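Local coordinates for protein bacteriophage virulence determinant (Salmonella enterica subsp. enterica serovar Typhimurium str. 14028S, PDB 6GGR) that probably acts as a zinc-dependent protease of the PipA family of secreted effectors, cleaving NF-kappaB transcription factors inside infected host cells, at residues 27-32 with 89-94; 83-88 with 195-200; 135-140 with 158-163; 164-169 with 189-194. All coordinates share one frame; numbering follows the deposited sequence.

Contact 1. Residues 27-32 with 89-94; sequences LQHDGL and RRLMNY
Asp-30 pairs with Arg-90, their CA atoms 8.2 Å apart, and Leu-32 with Tyr-94, CA to CA 7.8 Å, so side chains do the bridging. The segment 27-32 carries the end of helix 24-30 and the turn after it; 89-94 lies inside helix 86-100. Arg-90 turns the edge of its guanidinium to one carboxylate oxygen, met from above the carboxylate plane (50° out of it): NH1 donates to Asp-30 OD1 at 2.9 Å, and NH2 adds a weak bond to that OD1 at 3.1 Å. The two planes stand 87° apart, so the salt bridge lacks the coplanar, two-oxygen pairing. Asp-30 OD1 is gripped again by Tyr-190 OH, while Arg-90 NH1 also reaches Ala-33 O and the guanidinium makes a cation-pi contact with Phe-12. A short N-terminal helix thus docks against helix 86-100, and Tyr-190 of helix 186-197 and Thr-173 of helix 160-173 touch both His-29 and Leu-91. His-29 holds CG anti to its own nitrogen (chi1 -174°), extending the imidazole so that CD2 meets Leu-91 CD2 edge-on at 3.6 Å. At the same edge a water lies 3.0 Å from His-29 NE2 and donates to Leu-91 O. The His-29 and Tyr-94 rings are nearly parallel but slid apart, centroids 5.6 Å apart. Leu-32 CD1 lies 3.7 Å from Tyr-94 OH, though Leu-32 CB is modelled too close to the ring to trust the detail.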
loop_
_atom_site.group_PDB
_atom_site.type_symbol
_atom_site.label_atom_id
_atom_site.label_comp_id
_atom_site.label_asym_id
_atom_site.label_seq_id
_atom_site.Cartn_x
_atom_site.Cartn_y
_atom_site.Cartn_z
ATOM N N LEU B 27 -9.851 3.695 21.540
ATOM C CA LEU B 27 -10.376 4.092 22.842
ATOM C C LEU B 27 -9.844 3.205 23.958
ATOM O O LEU B 27 -9.710 3.663 25.098
ATOM C CB LEU B 27 -11.907 4.065 22.825
ATOM C CG LEU B 27 -12.613 5.155 22.012
ATOM C CD1 LEU B 27 -14.115 4.897 21.977
ATOM C CD2 LEU B 27 -12.329 6.549 22.560
ATOM N N GLN B 28 -9.522 1.946 23.660
ATOM C CA GLN B 28 -9.004 1.063 24.696
ATOM C C GLN B 28 -7.484 1.050 24.756
ATOM O O GLN B 28 -6.926 0.746 25.816
ATOM C CB GLN B 28 -9.536 -0.360 24.507
ATOM C CG GLN B 28 -9.149 -1.043 23.222
ATOM C CD GLN B 28 -9.765 -2.429 23.118
ATOM O OE1 GLN B 28 -10.988 -2.576 23.109
ATOM N NE2 GLN B 28 -8.921 -3.452 23.060
ATOM N N HIS B 29 -6.797 1.392 23.662
ATOM C CA HIS B 29 -5.371 1.668 23.783
ATOM C C HIS B 29 -5.134 2.918 24.620
ATOM O O HIS B 29 -4.137 2.998 25.347
ATOM C CB HIS B 29 -4.726 1.820 22.405
ATOM C CG HIS B 29 -3.235 1.953 22.455
ATOM N ND1 HIS B 29 -2.402 0.884 22.703
ATOM C CD2 HIS B 29 -2.430 3.033 22.310
ATOM C CE1 HIS B 29 -1.146 1.296 22.700
ATOM N NE2 HIS B 29 -1.136 2.596 22.464
ATOM N N ASP B 30 -6.045 3.895 24.542
ATOM C CA ASP B 30 -5.976 5.046 25.433
ATOM C C ASP B 30 -6.024 4.615 26.892
ATOM O O ASP B 30 -5.379 5.235 27.745
ATOM C CB ASP B 30 -7.123 6.016 25.145
ATOM C CG ASP B 30 -6.994 6.704 23.802
ATOM O OD1 ASP B 30 -5.869 6.794 23.267
ATOM O OD2 ASP B 30 -8.030 7.168 23.284
ATOM N N GLY B 31 -6.781 3.560 27.199
ATOM C CA GLY B 31 -6.807 3.032 28.551
ATOM C C GLY B 31 -5.441 2.630 29.060
ATOM O O GLY B 31 -5.256 2.483 30.272
ATOM N N LEU B 32 -4.477 2.452 28.162
ATOM C CA LEU B 32 -3.128 2.046 28.518
ATOM C C LEU B 32 -2.100 3.155 28.328
ATOM O O LEU B 32 -1.197 3.297 29.157
ATOM C CB LEU B 32 -2.733 0.825 27.682
ATOM C CG LEU B 32 -3.719 -0.332 27.522
ATOM C CD1 LEU B 32 -3.059 -1.461 26.732
ATOM C CD2 LEU B 32 -4.227 -0.835 28.864
ATOM N N ARG B 89 2.165 12.504 22.417
ATOM C CA ARG B 89 3.005 12.301 23.591
ATOM C C ARG B 89 2.599 11.042 24.349
ATOM O O ARG B 89 3.456 10.355 24.914
ATOM C CB ARG B 89 2.947 13.528 24.511
ATOM C CG ARG B 89 3.679 14.756 23.963
ATOM C CD ARG B 89 3.932 15.821 25.039
ATOM N NE ARG B 89 2.714 16.500 25.483
ATOM C CZ ARG B 89 2.159 17.539 24.864
ATOM N NH1 ARG B 89 2.701 18.031 23.754
ATOM N NH2 ARG B 89 1.052 18.087 25.351
ATOM N N ARG B 90 1.304 10.716 24.360
ATOM C CA ARG B 90 0.842 9.513 25.047
ATOM C C ARG B 90 1.351 8.254 24.355
ATOM O O ARG B 90 1.907 7.356 25.000
ATOM C CB ARG B 90 -0.686 9.499 25.116
ATOM C CG ARG B 90 -1.279 10.585 25.999
ATOM C CD ARG B 90 -2.732 10.301 26.362
ATOM N NE ARG B 90 -3.647 10.465 25.230
ATOM C CZ ARG B 90 -4.097 9.478 24.459
ATOM N NH1 ARG B 90 -3.725 8.223 24.674
ATOM N NH2 ARG B 90 -4.930 9.745 23.460
ATOM N N LEU B 91 1.159 8.164 23.040
ATOM C CA LEU B 91 1.637 6.998 22.306
ATOM C C LEU B 91 3.149 6.862 22.436
ATOM O O LEU B 91 3.661 5.784 22.753
ATOM C CB LEU B 91 1.212 7.105 20.840
ATOM C CG LEU B 91 -0.287 7.333 20.617
ATOM C CD1 LEU B 91 -0.603 7.388 19.136
ATOM C CD2 LEU B 91 -1.118 6.256 21.300
ATOM N N MET B 92 3.876 7.962 22.230
ATOM C CA MET B 92 5.334 7.919 22.292
ATOM C C MET B 92 5.814 7.562 23.693
ATOM O O MET B 92 6.682 6.697 23.864
ATOM C CB MET B 92 5.914 9.265 21.859
ATOM C CG MET B 92 7.433 9.311 21.862
ATOM S SD MET B 92 8.140 8.208 20.621
ATOM C CE MET B 92 9.793 7.990 21.274
ATOM N N ASN B 93 5.272 8.234 24.712
ATOM C CA ASN B 93 5.686 7.965 26.086
ATOM C C ASN B 93 5.481 6.499 26.435
ATOM O O ASN B 93 6.402 5.826 26.909
ATOM C CB ASN B 93 4.910 8.854 27.059
ATOM C CG ASN B 93 5.414 10.288 27.086
ATOM O OD1 ASN B 93 6.534 10.575 26.673
ATOM N ND2 ASN B 93 4.585 11.196 27.599
ATOM N N TYR B 94 4.266 5.990 26.222
ATOM C CA TYR B 94 4.000 4.580 26.482
ATOM C C TYR B 94 5.009 3.698 25.755
ATOM O O TYR B 94 5.668 2.849 26.366
ATOM C CB TYR B 94 2.571 4.246 26.054
ATOM C CG TYR B 94 2.044 2.878 26.458
ATOM C CD1 TYR B 94 2.877 1.854 26.896
ATOM C CD2 TYR B 94 0.694 2.608 26.387
ATOM C CE1 TYR B 94 2.361 0.623 27.246
ATOM C CE2 TYR B 94 0.192 1.404 26.729
ATOM C CZ TYR B 94 1.016 0.408 27.159
ATOM O OH TYR B 94 0.483 -0.811 27.503
HETATM O O HOH W 1 1.616 3.659 22.348
#

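Contact 2. Residues 83-88 with 195-200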
loop_
_atom_site.group_PDB
_atom_site.type_symbol
_atom_site.label_atom_id
_atom_site.label_comp_id
_atom_site.label_asym_id
_atom_site.label_seq_id
_atom_site.Cartn_x
_atom_site.Cartn_y
_atom_site.Cartn_z
ATOM N N THR B 83 6.111 18.107 20.624
ATOM C CA THR B 83 5.962 19.424 21.231
ATOM C C THR B 83 4.530 19.934 21.129
ATOM O O THR B 83 4.096 20.721 21.976
ATOM C CB THR B 83 6.914 20.425 20.571
ATOM O OG1 THR B 83 6.642 20.501 19.166
ATOM C CG2 THR B 83 8.359 20.017 20.781
ATOM N N GLN B 84 3.779 19.493 20.116
ATOM C CA GLN B 84 2.494 20.096 19.789
ATOM C C GLN B 84 1.285 19.229 20.115
ATOM O O GLN B 84 0.196 19.778 20.307
ATOM C CB GLN B 84 2.444 20.451 18.293
ATOM C CG GLN B 84 3.460 21.507 17.879
ATOM C CD GLN B 84 3.494 21.737 16.377
ATOM O OE1 GLN B 84 4.386 21.248 15.681
ATOM N NE2 GLN B 84 2.526 22.491 15.873
ATOM N N SER B 85 1.456 17.919 20.144
ATOM C CA SER B 85 0.350 17.015 20.360
ATOM C C SER B 85 0.418 16.197 21.611
ATOM O O SER B 85 1.232 15.362 21.752
ATOM C CB SER B 85 0.204 16.032 19.167
ATOM O OG SER B 85 -0.822 15.147 19.337
ATOM N N GLY B 86 -0.510 16.419 22.504
ATOM C CA GLY B 86 -0.571 15.604 23.702
ATOM C C GLY B 86 -0.995 14.177 23.426
ATOM O O GLY B 86 -0.585 13.255 24.138
ATOM N N THR B 87 -1.825 13.969 22.403
ATOM C CA THR B 87 -2.181 12.610 22.014
ATOM C C THR B 87 -0.948 11.835 21.570
ATOM O O THR B 87 -0.760 10.676 21.959
ATOM C CB THR B 87 -3.234 12.639 20.904
ATOM O OG1 THR B 87 -4.454 13.185 21.421
ATOM C CG2 THR B 87 -3.504 11.235 20.350
ATOM N N PHE B 88 -0.087 12.464 20.767
ATOM C CA PHE B 88 1.130 11.795 20.317
ATOM C C PHE B 88 2.094 11.562 21.473
ATOM O O PHE B 88 2.790 10.539 21.508
ATOM C CB PHE B 88 1.805 12.612 19.220
ATOM C CG PHE B 88 3.109 12.033 18.759
ATOM C CD1 PHE B 88 3.144 11.098 17.739
ATOM C CD2 PHE B 88 4.297 12.417 19.348
ATOM C CE1 PHE B 88 4.344 10.561 17.319
ATOM C CE2 PHE B 88 5.498 11.882 18.932
ATOM C CZ PHE B 88 5.522 10.956 17.917
ATOM N N LEU B 195 -2.544 15.135 13.935
ATOM C CA LEU B 195 -2.315 16.179 12.940
ATOM C C LEU B 195 -3.086 17.450 13.278
ATOM O O LEU B 195 -2.553 18.558 13.145
ATOM C CB LEU B 195 -2.705 15.673 11.551
ATOM C CG LEU B 195 -1.552 15.127 10.700
ATOM C CD1 LEU B 195 -0.877 13.956 11.382
ATOM C CD2 LEU B 195 -2.059 14.725 9.327
ATOM N N LYS B 196 -4.343 17.320 13.703
ATOM C CA LYS B 196 -5.086 18.508 14.118
ATOM C C LYS B 196 -4.450 19.153 15.340
ATOM O O LYS B 196 -4.413 20.384 15.452
ATOM C CB LYS B 196 -6.548 18.157 14.400
ATOM C CG LYS B 196 -7.386 17.899 13.153
ATOM C CD LYS B 196 -7.439 19.118 12.240
ATOM C CE LYS B 196 -8.412 18.907 11.088
ATOM N NZ LYS B 196 -8.327 19.996 10.069
ATOM N N GLU B 197 -3.949 18.339 16.272
ATOM C CA GLU B 197 -3.240 18.886 17.424
ATOM C C GLU B 197 -1.945 19.579 17.018
ATOM O O GLU B 197 -1.473 20.461 17.745
ATOM C CB GLU B 197 -2.947 17.779 18.438
ATOM C CG GLU B 197 -4.180 17.256 19.170
ATOM C CD GLU B 197 -3.847 16.190 20.208
ATOM O OE1 GLU B 197 -2.665 15.807 20.321
ATOM O OE2 GLU B 197 -4.771 15.737 20.917
ATOM N N MET B 198 -1.365 19.200 15.878
ATOM C CA MET B 198 -0.156 19.824 15.354
ATOM C C MET B 198 -0.439 21.081 14.544
ATOM O O MET B 198 0.508 21.717 14.070
ATOM C CB MET B 198 0.610 18.832 14.466
ATOM C CG MET B 198 1.189 17.635 15.197
ATOM S SD MET B 198 1.917 16.445 14.056
ATOM C CE MET B 198 3.391 17.339 13.571
ATOM N N GLY B 199 -1.703 21.452 14.359
ATOM C CA GLY B 199 -2.021 22.558 13.483
ATOM C C GLY B 199 -1.966 22.210 12.015
ATOM O O GLY B 199 -1.847 23.110 11.178
ATOM N N HIS B 200 -2.032 20.927 11.675
ATOM C CA HIS B 200 -2.068 20.511 10.280
ATOM C C HIS B 200 -3.455 20.765 9.698
ATOM O O HIS B 200 -4.464 20.318 10.250
ATOM C CB HIS B 200 -1.695 19.036 10.160
ATOM C CG HIS B 200 -1.167 18.656 8.813
ATOM N ND1 HIS B 200 -1.991 18.349 7.752
ATOM C CD2 HIS B 200 0.101 18.542 8.352
ATOM C CE1 HIS B 200 -1.254 18.054 6.696
ATOM N NE2 HIS B 200 0.019 18.163 7.034
HETATM O O HOH W 2 2.793 21.394 12.647
#
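Thr-87 and Glu-197 make the clear hydrogen bonds of the first shell. The threonine hydroxyl OG1 donates to Glu-197 OE2 at 2.6 Å, arriving on the syn side and 33° out of the carboxylate plane. The backbone N of Thr-87 donates to the other oxygen, Glu-197 OE1, at 2.9 Å, although that oxygen sits implausibly near Ser-85 OG in the model and its exact place is doubtful. Beside these bonds Met-198 CG packs against Ser-85 CB at 4.4 Å. With CG beside the backbone N (chi1 -71°) and the chain extended beyond it, Glu-197 delivers its carboxylate to the first turn of helix 86-100, where the helix end would probably stabilise a negative charge. Ser-85, which separates helix 64-84 from helix 86-100, is the N-cap: Phe-88 N donates to Ser-85 OG, subject to the same positional doubt. Across from it the chain leaves helix 186-197 through a Schellman motif at Gly-199, whose phi is positive; His-200 N bonds to Leu-195 O at 2.8 Å and Gly-199 N to Lys-196 O at 3.1 Å. Next to this turn a water donates to Met-198 O at 2.7 Å and, weakly, to Gln-84 OE1. Farther out, Pro-13 touches both Thr-87 and Glu-197.

Contact 3. Residues 135-140 with 158-163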
loop_
_atom_site.group_PDB
_atom_site.type_symbol
_atom_site.label_atom_id
_atom_site.label_comp_id
_atom_site.label_asym_id
_atom_site.label_seq_id
_atom_site.Cartn_x
_atom_site.Cartn_y
_atom_site.Cartn_z
ATOM N N LEU B 135 9.741 4.374 5.078
ATOM C CA LEU B 135 9.346 5.739 4.765
ATOM C C LEU B 135 10.086 6.200 3.518
ATOM O O LEU B 135 11.190 5.732 3.227
ATOM C CB LEU B 135 9.650 6.694 5.927
ATOM C CG LEU B 135 9.068 6.310 7.289
ATOM C CD1 LEU B 135 9.674 7.169 8.386
ATOM C CD2 LEU B 135 7.551 6.436 7.292
ATOM N N ASN B 136 9.469 7.127 2.785
ATOM C CA ASN B 136 10.091 7.710 1.606
ATOM C C ASN B 136 9.604 9.143 1.453
ATOM O O ASN B 136 8.611 9.551 2.059
ATOM C CB ASN B 136 9.776 6.909 0.339
ATOM C CG ASN B 136 8.308 6.978 -0.041
ATOM O OD1 ASN B 136 7.836 7.989 -0.563
ATOM N ND2 ASN B 136 7.576 5.901 0.223
ATOM N N LEU B 137 10.318 9.902 0.622
ATOM C CA LEU B 137 9.994 11.296 0.348
ATOM C C LEU B 137 9.408 11.476 -1.049
ATOM O O LEU B 137 9.535 12.546 -1.650
ATOM C CB LEU B 137 11.234 12.169 0.527
ATOM C CG LEU B 137 11.796 12.181 1.950
ATOM C CD1 LEU B 137 13.254 12.611 1.953
ATOM C CD2 LEU B 137 10.966 13.091 2.844
ATOM N N ASP B 138 8.758 10.434 -1.576
ATOM C CA ASP B 138 8.148 10.523 -2.897
ATOM C C ASP B 138 6.876 11.362 -2.888
ATOM O O ASP B 138 6.426 11.790 -3.957
ATOM C CB ASP B 138 7.847 9.121 -3.432
ATOM C CG ASP B 138 9.072 8.222 -3.437
ATOM O OD1 ASP B 138 10.202 8.754 -3.402
ATOM O OD2 ASP B 138 8.904 6.984 -3.480
ATOM N N ASP B 139 6.284 11.605 -1.715
ATOM C CA ASP B 139 5.138 12.503 -1.630
ATOM C C ASP B 139 5.461 13.890 -2.167
ATOM O O ASP B 139 4.543 14.630 -2.536
ATOM C CB ASP B 139 4.655 12.617 -0.182
ATOM C CG ASP B 139 3.894 11.390 0.278
ATOM O OD1 ASP B 139 3.700 10.465 -0.538
ATOM O OD2 ASP B 139 3.486 11.355 1.459
ATOM N N THR B 140 6.742 14.256 -2.208
ATOM C CA THR B 140 7.193 15.521 -2.772
ATOM C C THR B 140 7.815 15.345 -4.153
ATOM O O THR B 140 8.484 16.260 -4.644
ATOM C CB THR B 140 8.198 16.187 -1.828
ATOM O OG1 THR B 140 9.218 15.246 -1.466
ATOM C CG2 THR B 140 7.509 16.693 -0.570
ATOM N N PHE B 158 -2.226 12.494 0.149
ATOM C CA PHE B 158 -1.323 12.230 1.260
ATOM C C PHE B 158 -0.136 13.180 1.185
ATOM O O PHE B 158 0.412 13.425 0.107
ATOM C CB PHE B 158 -0.824 10.786 1.221
ATOM C CG PHE B 158 -1.770 9.788 1.826
ATOM C CD1 PHE B 158 -1.937 9.718 3.194
ATOM C CD2 PHE B 158 -2.454 8.890 1.027
ATOM C CE1 PHE B 158 -2.791 8.791 3.757
ATOM C CE2 PHE B 158 -3.308 7.956 1.584
ATOM C CZ PHE B 158 -3.475 7.910 2.956
ATOM N N ASP B 159 0.258 13.721 2.331
ATOM C CA ASP B 159 1.473 14.513 2.437
ATOM C C ASP B 159 2.437 13.825 3.397
ATOM O O ASP B 159 2.085 12.868 4.092
ATOM C CB ASP B 159 1.168 15.946 2.897
ATOM C CG ASP B 159 0.799 16.033 4.369
ATOM O OD1 ASP B 159 0.097 15.134 4.881
ATOM O OD2 ASP B 159 1.222 17.013 5.017
ATOM N N THR B 160 3.671 14.327 3.423
ATOM C CA THR B 160 4.725 13.679 4.200
ATOM C C THR B 160 4.322 13.548 5.663
ATOM O O THR B 160 4.484 12.484 6.272
ATOM C CB THR B 160 6.026 14.473 4.067
ATOM O OG1 THR B 160 6.377 14.581 2.685
ATOM C CG2 THR B 160 7.166 13.793 4.818
ATOM N N THR B 161 3.789 14.621 6.245
ATOM C CA THR B 161 3.447 14.595 7.664
ATOM C C THR B 161 2.462 13.473 7.966
ATOM O O THR B 161 2.719 12.626 8.830
ATOM C CB THR B 161 2.883 15.947 8.091
ATOM O OG1 THR B 161 3.816 16.979 7.750
ATOM C CG2 THR B 161 2.631 15.974 9.600
ATOM N N ARG B 162 1.334 13.438 7.248
ATOM C CA ARG B 162 0.338 12.398 7.491
ATOM C C ARG B 162 0.929 11.009 7.282
ATOM O O ARG B 162 0.716 10.106 8.097
ATOM C CB ARG B 162 -0.880 12.597 6.587
ATOM C CG ARG B 162 -1.995 11.586 6.853
ATOM C CD ARG B 162 -3.289 11.919 6.109
ATOM N NE ARG B 162 -3.999 13.067 6.678
ATOM C CZ ARG B 162 -4.834 13.006 7.715
ATOM N NH1 ARG B 162 -5.075 11.854 8.324
ATOM N NH2 ARG B 162 -5.435 14.102 8.154
ATOM N N SER B 163 1.673 10.815 6.192
ATOM C CA SER B 163 2.220 9.491 5.906
ATOM C C SER B 163 3.208 9.063 6.984
ATOM O O SER B 163 3.184 7.917 7.447
ATOM C CB SER B 163 2.889 9.485 4.533
ATOM O OG SER B 163 1.999 9.928 3.526
#
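Asp-139 reaches across to the start of helix 160-173, and its atoms can be followed outward in turn. CB lies 3.9 Å from Thr-160 OG1, brushing the first turn of the helix. CG is placed beside the backbone N of its own residue (chi1 -75°), which carries the carboxylate over the peptide joining Asp-159 to Thr-160. Of the two oxygens, OD2 approaches Ser-163 OG to 2.9 Å and the carbonyl carbon of Asp-159 to 3.3 Å. OD1 turns away from both segments to a basic side chain of another protein chain, with which it forms a salt bridge; Ser-163 OG is likewise hydrogen-bonded to a basic side chain of that chain. Round this aspartate the packing is light: Leu-137 CD2 meets Thr-160 CG2 at 4.3 Å, and Thr-140 CG2 approaches Thr-160 OG1 to 4.0 Å. Each segment is shaped by bonds of its own. Asn-136 OD1 accepts from Asp-138 N at 2.8 Å, in the carbonyl plane, an Asx turn in the loop after strand 132-135. Asp-159 is the N-cap of helix 160-173, its OD1 taking Arg-162 N at 3.2 Å from above the carboxylate plane (51° out of it), while its OD2 bonds to His-200. Two acidic side chains thus gather at one helix N-terminus, whose partial positive charge probably eases their proximity, and the partner's basic group supplies the countercharge for Asp-139.

Contact 4. Residues 164-169 with 189-194. Unlike the reference sequence in segment 164-169: Gln-167 (reference Glu).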
loop_
_atom_site.group_PDB
_atom_site.type_symbol
_atom_site.label_atom_id
_atom_site.label_comp_id
_atom_site.label_asym_id
_atom_site.label_seq_id
_atom_site.Cartn_x
_atom_site.Cartn_y
_atom_site.Cartn_z
ATOM N N PHE B 164 4.093 9.976 7.391
ATOM C CA PHE B 164 5.069 9.657 8.430
ATOM C C PHE B 164 4.378 9.329 9.747
ATOM O O PHE B 164 4.704 8.332 10.402
ATOM C CB PHE B 164 6.040 10.826 8.603
ATOM C CG PHE B 164 7.219 10.782 7.669
ATOM C CD1 PHE B 164 7.042 10.624 6.305
ATOM C CD2 PHE B 164 8.507 10.918 8.160
ATOM C CE1 PHE B 164 8.127 10.586 5.453
ATOM C CE2 PHE B 164 9.594 10.887 7.314
ATOM C CZ PHE B 164 9.406 10.722 5.957
ATOM N N ILE B 165 3.419 10.161 10.153
ATOM C CA ILE B 165 2.733 9.940 11.426
ATOM C C ILE B 165 1.925 8.649 11.379
ATOM O O ILE B 165 1.883 7.889 12.354
ATOM C CB ILE B 165 1.845 11.151 11.765
ATOM C CG1 ILE B 165 2.705 12.401 12.002
ATOM C CG2 ILE B 165 0.958 10.860 12.979
ATOM C CD1 ILE B 165 3.714 12.272 13.133
ATOM N N HIS B 166 1.272 8.382 10.250
ATOM C CA HIS B 166 0.500 7.151 10.115
ATOM C C HIS B 166 1.377 5.927 10.345
ATOM O O HIS B 166 1.009 5.018 11.099
ATOM C CB HIS B 166 -0.154 7.095 8.735
ATOM C CG HIS B 166 -1.068 5.923 8.548
ATOM N ND1 HIS B 166 -2.440 6.039 8.563
ATOM C CD2 HIS B 166 -0.803 4.610 8.354
ATOM C CE1 HIS B 166 -2.983 4.849 8.376
ATOM N NE2 HIS B 166 -2.011 3.964 8.246
ATOM N N GLN B 167 2.544 5.881 9.700
ATOM C CA GLN B 167 3.423 4.726 9.862
ATOM C C GLN B 167 3.994 4.665 11.272
ATOM O O GLN B 167 4.127 3.578 11.846
ATOM C CB GLN B 167 4.555 4.770 8.835
ATOM C CG GLN B 167 4.096 4.738 7.390
ATOM C CD GLN B 167 3.203 3.556 7.076
ATOM O OE1 GLN B 167 3.279 2.512 7.723
ATOM N NE2 GLN B 167 2.345 3.718 6.083
ATOM N N VAL B 168 4.343 5.816 11.844
ATOM C CA VAL B 168 4.867 5.833 13.207
ATOM C C VAL B 168 3.798 5.373 14.189
ATOM O O VAL B 168 4.085 4.635 15.139
ATOM C CB VAL B 168 5.400 7.235 13.556
ATOM C CG1 VAL B 168 5.698 7.361 15.055
ATOM C CG2 VAL B 168 6.657 7.531 12.748
ATOM N N VAL B 169 2.550 5.792 13.977
ATOM C CA VAL B 169 1.479 5.373 14.878
ATOM C C VAL B 169 1.361 3.855 14.884
ATOM O O VAL B 169 1.123 3.241 15.932
ATOM C CB VAL B 169 0.152 6.049 14.489
ATOM C CG1 VAL B 169 -1.041 5.339 15.131
ATOM C CG2 VAL B 169 0.173 7.511 14.915
ATOM N N GLU B 189 -7.604 7.212 13.041
ATOM C CA GLU B 189 -8.188 8.130 14.012
ATOM C C GLU B 189 -7.100 8.819 14.827
ATOM O O GLU B 189 -7.123 10.043 15.000
ATOM C CB GLU B 189 -9.178 7.391 14.915
ATOM C CG GLU B 189 -10.391 6.861 14.156
ATOM C CD GLU B 189 -11.658 6.832 14.987
ATOM O OE1 GLU B 189 -11.581 7.061 16.212
ATOM O OE2 GLU B 189 -12.737 6.576 14.408
ATOM N N TYR B 190 -6.129 8.048 15.323
ATOM C CA TYR B 190 -4.970 8.640 15.988
ATOM C C TYR B 190 -4.293 9.667 15.093
ATOM O O TYR B 190 -3.995 10.787 15.523
ATOM C CB TYR B 190 -3.967 7.547 16.372
ATOM C CG TYR B 190 -4.165 6.921 17.734
ATOM C CD1 TYR B 190 -4.429 7.699 18.856
ATOM C CD2 TYR B 190 -4.065 5.547 17.902
ATOM C CE1 TYR B 190 -4.597 7.123 20.103
ATOM C CE2 TYR B 190 -4.236 4.961 19.143
ATOM C CZ TYR B 190 -4.500 5.753 20.239
ATOM O OH TYR B 190 -4.667 5.170 21.474
ATOM N N THR B 191 -4.030 9.294 13.837
ATOM C CA THR B 191 -3.345 10.201 12.926
ATOM C C THR B 191 -4.152 11.477 12.718
ATOM O O THR B 191 -3.594 12.581 12.749
ATOM C CB THR B 191 -3.071 9.494 11.594
ATOM O OG1 THR B 191 -2.262 8.333 11.831
ATOM C CG2 THR B 191 -2.339 10.406 10.625
ATOM N N ASN B 192 -5.470 11.353 12.528
ATOM C CA ASN B 192 -6.309 12.540 12.379
ATOM C C ASN B 192 -6.166 13.472 13.577
ATOM O O ASN B 192 -6.032 14.691 13.420
ATOM C CB ASN B 192 -7.774 12.141 12.206
ATOM C CG ASN B 192 -8.077 11.573 10.828
ATOM O OD1 ASN B 192 -7.284 11.696 9.895
ATOM N ND2 ASN B 192 -9.248 10.966 10.694
ATOM N N ILE B 193 -6.214 12.913 14.788
ATOM C CA ILE B 193 -6.195 13.728 16.001
ATOM C C ILE B 193 -4.836 14.392 16.181
ATOM O O ILE B 193 -4.745 15.580 16.513
ATOM C CB ILE B 193 -6.554 12.867 17.223
ATOM C CG1 ILE B 193 -7.972 12.312 17.079
ATOM C CG2 ILE B 193 -6.421 13.686 18.513
ATOM C CD1 ILE B 193 -8.303 11.204 18.064
ATOM N N ILE B 194 -3.762 13.623 15.998
ATOM C CA ILE B 194 -2.413 14.156 16.161
ATOM C C ILE B 194 -2.187 15.322 15.207
ATOM O O ILE B 194 -1.702 16.389 15.601
ATOM C CB ILE B 194 -1.378 13.038 15.948
ATOM C CG1 ILE B 194 -1.511 11.992 17.056
ATOM C CG2 ILE B 194 0.044 13.600 15.914
ATOM C CD1 ILE B 194 -0.760 10.705 16.777
#
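Val-169 and Ile-194 lead the apolar contacts, running antiparallel alongside one another with Val-169 CG2 3.8 Å from Ile-194 CD1. The other branch of this valine, CG1, lies anti to its backbone N (chi1 164°) and rests 3.9 Å from Tyr-190 CB. One turn earlier a single methyl, Ile-165 CG2, is shared between Ile-194 CG2, at 4.1 Å, and Thr-191 CG2, also at 4.1 Å. All six contributing residues are buried. The polar contacts are of another kind, since no hydrogen bond joins the segments: Thr-191 OG1 sits 3.5 Å from His-166 CA, but the hydroxyl is bonded back to Val-187 O in its own helix. His-166 ND1 is buried here with no partner in the model, while NE2 makes weak hydrogen bonds to Asp-177 and to the backbone of a bound partner protein. The helix segments approach to 9.2 Å between axes, with their directions 131° apart. His-166, His-170 and Asp-177 bind zinc in this protein, although no metal is bound to this chain. With Gln-167 differing from the reference glutamate, the helix otherwise carries the HExxH signature of zincin metalloproteases, and helix 186-197 packs against the side of it that bears Ile-165 and Val-169.

In the fold
Contact 4 lies nearest the middle of the molecule, its centre about 4 Å from the centre of the chain, and joins helix 160-173 to helix 186-197. Each of these helices takes part in a further contact: contact 3 uses the start of the first, and contact 2 the end of the second, the centres lying about 13 Å and 10 Å from that of contact 4. Contacts 1 and 2 share helix 86-100 and alternate along the chain, whereas contacts 3 and 4 are nested in the loop closed by contact 2. Contacts 1 and 3 fall on opposite sides of the chain's centre, about 24 Å apart. Helix 160-173, which carries zinc ligands, is thus engaged at its start by contact 3 and further along by contact 4.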